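Local structure of putative malic enzyme ((S)-malate:NAD+ oxidoreductase (decarboxylating)) (Streptococcus pyogenes, 2A9F) at residues K115-E118 against E119-I123; I139-P142 against R143-I147. The protein probably catalyses the NAD+-dependent oxidative decarboxylation of (S)-malate to pyruvate with the help of a divalent metal ion such as magnesium or manganese. One frame throughout, in Å; residues are numbered along the deposited sequence.

Contact 1 of 2, residues K115-E118 against E119-I123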
ATOM      1  N   LYS A 115       8.520   1.891  16.106  1.00 49.06           N
ATOM      2  CA  LYS A 115       7.757   1.387  17.238  1.00 51.46           C
ATOM      3  C   LYS A 115       7.261   2.585  18.036  1.00 54.36           C
ATOM      4  O   LYS A 115       6.638   2.445  19.097  1.00 55.19           O
ATOM      5  CB  LYS A 115       8.634   0.506  18.121  1.00 50.63           C
ATOM      6  CG  LYS A 115       9.228  -0.680  17.409  1.00 48.38           C
ATOM      7  CD  LYS A 115       9.851  -1.617  18.405  1.00 47.12           C
ATOM      8  CE  LYS A 115      10.298  -2.878  17.745  1.00 44.32           C
ATOM      9  NZ  LYS A 115      11.405  -2.585  16.832  1.00 44.51           N
ATOM     10  N   ASP A 116       7.562   3.767  17.514  1.00 56.47           N
ATOM     11  CA  ASP A 116       7.160   5.017  18.137  1.00 58.35           C
ATOM     12  C   ASP A 116       5.660   5.220  17.881  1.00 57.83           C
ATOM     13  O   ASP A 116       5.250   5.475  16.752  1.00 58.98           O
ATOM     14  CB  ASP A 116       7.977   6.168  17.523  1.00 60.22           C
ATOM     15  CG  ASP A 116       7.767   7.492  18.239  1.00 62.94           C
ATOM     16  OD1 ASP A 116       8.284   7.651  19.372  1.00 62.60           O
ATOM     17  OD2 ASP A 116       7.078   8.369  17.662  1.00 63.92           O
ATOM     18  N   THR A 117       4.849   5.096  18.926  1.00 57.52           N
ATOM     19  CA  THR A 117       3.402   5.266  18.813  1.00 58.42           C
ATOM     20  C   THR A 117       3.037   6.526  18.048  1.00 58.73           C
ATOM     21  O   THR A 117       2.295   6.492  17.072  1.00 58.42           O
ATOM     22  CB  THR A 117       2.734   5.359  20.206  1.00 59.15           C
ATOM     23  OG1 THR A 117       2.797   4.086  20.853  1.00 60.30           O
ATOM     24  CG2 THR A 117       1.282   5.782  20.086  1.00 59.96           C
ATOM     25  N   GLU A 118       3.572   7.643  18.510  1.00 61.15           N
ATOM     26  CA  GLU A 118       3.298   8.935  17.909  1.00 61.15           C
ATOM     27  C   GLU A 118       3.433   8.951  16.391  1.00 60.44           C
ATOM     28  O   GLU A 118       2.525   9.397  15.695  1.00 61.41           O
ATOM     29  CB  GLU A 118       4.214   9.993  18.533  1.00 62.25           C
ATOM     30  CG  GLU A 118       3.706  11.397  18.370  1.00 61.72           C
ATOM     31  CD  GLU A 118       2.225  11.480  18.644  1.00 63.87           C
ATOM     32  OE1 GLU A 118       1.793  11.047  19.736  1.00 63.03           O
ATOM     33  OE2 GLU A 118       1.492  11.967  17.758  1.00 65.61           O
ATOM     34  N   GLU A 119       4.553   8.468  15.868  1.00 60.33           N
ATOM     35  CA  GLU A 119       4.728   8.489  14.426  1.00 59.55           C
ATOM     36  C   GLU A 119       4.025   7.355  13.672  1.00 57.61           C
ATOM     37  O   GLU A 119       3.973   7.372  12.441  1.00 57.79           O
ATOM     38  CB  GLU A 119       6.215   8.529  14.057  1.00 61.32           C
ATOM     39  CG  GLU A 119       7.017   7.308  14.423  1.00 65.08           C
ATOM     40  CD  GLU A 119       8.355   7.284  13.701  1.00 68.31           C
ATOM     41  OE1 GLU A 119       8.343   7.267  12.447  1.00 68.74           O
ATOM     42  OE2 GLU A 119       9.412   7.288  14.378  1.00 70.01           O
ATOM     43  N   ILE A 120       3.493   6.368  14.391  1.00 54.04           N
ATOM     44  CA  ILE A 120       2.781   5.300  13.715  1.00 51.86           C
ATOM     45  C   ILE A 120       1.405   5.852  13.371  1.00 52.30           C
ATOM     46  O   ILE A 120       0.955   5.737  12.227  1.00 51.21           O
ATOM     47  CB  ILE A 120       2.607   4.024  14.600  1.00 50.50           C
ATOM     48  CG1 ILE A 120       3.935   3.276  14.707  1.00 48.46           C
ATOM     49  CG2 ILE A 120       1.554   3.087  13.981  1.00 48.91           C
ATOM     50  CD1 ILE A 120       3.859   2.005  15.514  1.00 48.51           C
ATOM     51  N   ILE A 121       0.748   6.470  14.358  1.00 52.42           N
ATOM     52  CA  ILE A 121      -0.589   7.013  14.132  1.00 52.64           C
ATOM     53  C   ILE A 121      -0.489   8.125  13.112  1.00 51.30           C
ATOM     54  O   ILE A 121      -1.403   8.347  12.334  1.00 51.67           O
ATOM     55  CB  ILE A 121      -1.269   7.515  15.458  1.00 53.22           C
ATOM     56  CG1 ILE A 121      -1.211   9.033  15.575  1.00 55.74           C
ATOM     57  CG2 ILE A 121      -0.608   6.884  16.667  1.00 53.15           C
ATOM     58  CD1 ILE A 121      -2.370   9.760  14.890  1.00 57.57           C
ATOM     59  N   SER A 122       0.655   8.788  13.081  1.00 51.56           N
ATOM     60  CA  SER A 122       0.866   9.877  12.145  1.00 51.06           C
ATOM     61  C   SER A 122       1.174   9.401  10.725  1.00 50.49           C
ATOM     62  O   SER A 122       0.909  10.122   9.751  1.00 48.30           O
ATOM     63  CB  SER A 122       1.984  10.771  12.668  1.00 52.35           C
ATOM     64  OG  SER A 122       1.584  11.330  13.909  1.00 55.08           O
ATOM     65  N   ILE A 123       1.728   8.191  10.616  1.00 50.00           N
ATOM     66  CA  ILE A 123       2.060   7.584   9.314  1.00 48.95           C
ATOM     67  C   ILE A 123       0.773   7.144   8.627  1.00 49.34           C
ATOM     68  O   ILE A 123       0.533   7.449   7.457  1.00 49.79           O
ATOM     69  CB  ILE A 123       2.968   6.333   9.480  1.00 48.97           C
ATOM     70  CG1 ILE A 123       4.439   6.755   9.536  1.00 47.49           C
ATOM     71  CG2 ILE A 123       2.731   5.350   8.329  1.00 46.94           C
ATOM     72  CD1 ILE A 123       5.327   5.741  10.209  1.00 48.23           C
TER

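Contact 2 of 2, residues I139-P142 against R143-I147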
ATOM      1  N   ILE A 139       0.065  -5.609  16.513  1.00 51.48           N
ATOM      2  CA  ILE A 139       0.933  -4.633  17.153  1.00 53.51           C
ATOM      3  C   ILE A 139       0.751  -4.836  18.669  1.00 52.39           C
ATOM      4  O   ILE A 139      -0.370  -4.937  19.167  1.00 51.73           O
ATOM      5  CB  ILE A 139       0.630  -3.156  16.725  1.00 54.59           C
ATOM      6  CG1 ILE A 139      -0.119  -2.422  17.821  1.00 54.89           C
ATOM      7  CG2 ILE A 139      -0.141  -3.119  15.426  1.00 57.18           C
ATOM      8  CD1 ILE A 139      -0.303  -0.940  17.533  1.00 57.38           C
ATOM      9  N   SER A 140       1.860  -4.926  19.394  1.00 52.24           N
ATOM     10  CA  SER A 140       1.814  -5.169  20.833  1.00 54.22           C
ATOM     11  C   SER A 140       1.152  -4.129  21.747  1.00 55.28           C
ATOM     12  O   SER A 140       1.146  -2.919  21.477  1.00 52.74           O
ATOM     13  CB  SER A 140       3.229  -5.431  21.350  1.00 55.18           C
ATOM     14  OG  SER A 140       4.046  -4.285  21.169  1.00 56.50           O
ATOM     15  N   ALA A 141       0.598  -4.637  22.845  1.00 57.15           N
ATOM     16  CA  ALA A 141      -0.044  -3.814  23.861  1.00 58.30           C
ATOM     17  C   ALA A 141       1.069  -3.284  24.756  1.00 58.52           C
ATOM     18  O   ALA A 141       2.111  -3.921  24.885  1.00 57.98           O
ATOM     19  CB  ALA A 141      -1.004  -4.664  24.678  1.00 58.31           C
ATOM     20  N   PRO A 142       0.868  -2.117  25.391  1.00 59.25           N
ATOM     21  CA  PRO A 142      -0.316  -1.249  25.347  1.00 59.02           C
ATOM     22  C   PRO A 142      -0.330  -0.250  24.187  1.00 58.18           C
ATOM     23  O   PRO A 142      -1.311   0.474  24.007  1.00 58.03           O
ATOM     24  CB  PRO A 142      -0.263  -0.542  26.697  1.00 59.37           C
ATOM     25  CG  PRO A 142       1.217  -0.314  26.853  1.00 59.62           C
ATOM     26  CD  PRO A 142       1.804  -1.661  26.440  1.00 59.02           C
ATOM     27  N   ARG A 143       0.755  -0.194  23.419  1.00 57.31           N
ATOM     28  CA  ARG A 143       0.824   0.715  22.276  1.00 56.90           C
ATOM     29  C   ARG A 143      -0.306   0.428  21.286  1.00 57.56           C
ATOM     30  O   ARG A 143      -0.714   1.302  20.522  1.00 58.71           O
ATOM     31  CB  ARG A 143       2.162   0.565  21.552  1.00 57.35           C
ATOM     32  CG  ARG A 143       3.287   1.346  22.160  1.00 57.78           C
ATOM     33  CD  ARG A 143       4.655   0.841  21.708  1.00 59.05           C
ATOM     34  NE  ARG A 143       4.927   0.963  20.273  1.00 60.42           N
ATOM     35  CZ  ARG A 143       4.659   0.024  19.356  1.00 60.73           C
ATOM     36  NH1 ARG A 143       4.095  -1.130  19.698  1.00 59.61           N
ATOM     37  NH2 ARG A 143       5.000   0.227  18.088  1.00 60.74           N
ATOM     38  N   CYS A 144      -0.808  -0.802  21.306  1.00 58.44           N
ATOM     39  CA  CYS A 144      -1.870  -1.212  20.400  1.00 59.61           C
ATOM     40  C   CYS A 144      -3.243  -0.660  20.757  1.00 60.68           C
ATOM     41  O   CYS A 144      -4.187  -0.775  19.970  1.00 61.00           O
ATOM     42  CB  CYS A 144      -1.945  -2.735  20.349  1.00 60.02           C
ATOM     43  SG  CYS A 144      -2.634  -3.476  21.818  1.00 55.72           S
ATOM     44  N   PHE A 145      -3.367  -0.069  21.942  1.00 61.59           N
ATOM     45  CA  PHE A 145      -4.650   0.486  22.357  1.00 62.66           C
ATOM     46  C   PHE A 145      -4.743   1.986  22.110  1.00 63.11           C
ATOM     47  O   PHE A 145      -5.804   2.498  21.751  1.00 63.36           O
ATOM     48  CB  PHE A 145      -4.901   0.177  23.828  1.00 62.17           C
ATOM     49  CG  PHE A 145      -4.936  -1.290  24.129  1.00 62.65           C
ATOM     50  CD1 PHE A 145      -5.948  -2.093  23.609  1.00 63.42           C
ATOM     51  CD2 PHE A 145      -3.938  -1.879  24.900  1.00 62.36           C
ATOM     52  CE1 PHE A 145      -5.965  -3.471  23.853  1.00 64.62           C
ATOM     53  CE2 PHE A 145      -3.942  -3.250  25.152  1.00 62.35           C
ATOM     54  CZ  PHE A 145      -4.956  -4.051  24.628  1.00 63.60           C
ATOM     55  N   GLU A 146      -3.631   2.687  22.288  1.00 63.03           N
ATOM     56  CA  GLU A 146      -3.614   4.126  22.079  1.00 63.02           C
ATOM     57  C   GLU A 146      -3.600   4.447  20.578  1.00 61.27           C
ATOM     58  O   GLU A 146      -4.274   5.372  20.122  1.00 60.39           O
ATOM     59  CB  GLU A 146      -2.392   4.744  22.774  1.00 64.74           C
ATOM     60  CG  GLU A 146      -2.373   6.272  22.760  1.00 68.05           C
ATOM     61  CD  GLU A 146      -1.061   6.859  23.259  1.00 70.39           C
ATOM     62  OE1 GLU A 146      -0.922   8.100  23.229  1.00 72.33           O
ATOM     63  OE2 GLU A 146      -0.167   6.090  23.677  1.00 71.71           O
ATOM     64  N   ILE A 147      -2.828   3.679  19.813  1.00 60.92           N
ATOM     65  CA  ILE A 147      -2.747   3.876  18.366  1.00 59.19           C
ATOM     66  C   ILE A 147      -4.127   3.749  17.722  1.00 58.55           C
ATOM     67  O   ILE A 147      -4.490   4.539  16.852  1.00 58.24           O
ATOM     68  CB  ILE A 147      -1.814   2.834  17.715  1.00 58.24           C
ATOM     69  CG1 ILE A 147      -0.374   3.088  18.153  1.00 56.53           C
ATOM     70  CG2 ILE A 147      -1.955   2.874  16.195  1.00 58.34           C
ATOM     71  CD1 ILE A 147       0.606   2.124  17.559  1.00 55.61           C
TER

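Contact 1 of 2, residues K115-E118 against E119-I123
D116 caps the start of the helix by accepting the amide of E119: OD2 lies 3.1 Å from E119 N, and the donor meets this oxygen on its anti side, 24° out of the carboxylate plane. The side chain can turn to the amide because CG stands anti to the D116 backbone N, chi1 -172°. One turn further on, S122 grips the carbonyl of E118 twice. Its N is 3.3 Å from E118 O and its OG 2.8 Å from the same E118 O, the two donors arriving from opposite faces of the carbonyl plane. T117 O is also shared, by I121 N almost in line with the C=O bond (3.1 Å) and by I120 N from above the carbonyl plane. The E119 side chain crosses that of D116 at about a right angle, its CG 3.4 Å from D116 CB. The two carboxylates are turned 68° apart, with D116 OD2 and E119 OE2 4.2 Å from one another; such closeness of like charges could raise the proton affinity of either group, while the capped amide would offset this at D116. Apolar contact is slight: T117 CG2 lies 4.1 Å from I121 CG2, the two side chains running at a slant. Helix 117-127, opened by this cap, belongs to the crossover between parallel strands 106-111 and 133-136. It packs on helix 143-154, where E118 forms a salt bridge with R150 and I121 rests on L151, and I123 meets I123 of the second subunit.

Contact 2 of 2, residues I139-P142 against R143-I147
C144 and A141 meet through sulfur and carbon, with SG 3.5 Å from A141 CB, and the same sulfur stands over the centre of the F145 ring, 3.5 Å above its plane. SG takes this place because it sits between the backbone N and the carbonyl carbon, chi1 73°. The F145 ring in turn comes obliquely to A141, CE2 lying 3.3 Å from its CB, so that methyl, sulfur and ring form one compact cluster. A cis peptide bond joins A141 to P142 and turns the chain into the helix; P142 O then accepts F145 N at 3.0 Å, a nearly straight bond (165°) whose donor stands above the carbonyl plane. A weak bond leads from C144 N to S140 O. I139 extends along the other flank of the turn, its CG1 branch beside C144 and its CD1 tip to tip with CD1 of I147, though the modelled closeness of these carbons is doubtful. The loop into helix 143-154 leaves directly from the magnesium ligands E137 and D138, the I139 side chain about 9 Å from the ion. R143 bends at chi3 (63°), which carries NH1 to 3.5 Å from S140 OG in an oblique approach. The bonds of the guanidinium lead beyond the turn: NE donates to K115 O and NH2 forms a salt bridge with D73. Chemically the turn is thus divided: sulfur, methyl and aromatic ring pack together on one flank, while on another the charge of the arginine is met by groups of other loops.

Along the chain the two contacts come in series, neither nested nor crossed. Contact 1 closes the turn that leads from the loop after strand 106-111 into helix 117-127. The chain then runs through strand 133-136 and past the metal ligands E137 and D138, and contact 2 closes the loop that opens helix 143-154. Both helix starts belong to the N-terminal domain of the malic enzyme, and the centres of the two contacts are about 11 Å apart. They touch directly: T117 CG2 packs 3.7 Å from I147 CG1, and I120 lies against R143. Two successive helices flanking the four-stranded parallel sheet are thereby joined near their N-terminal ends.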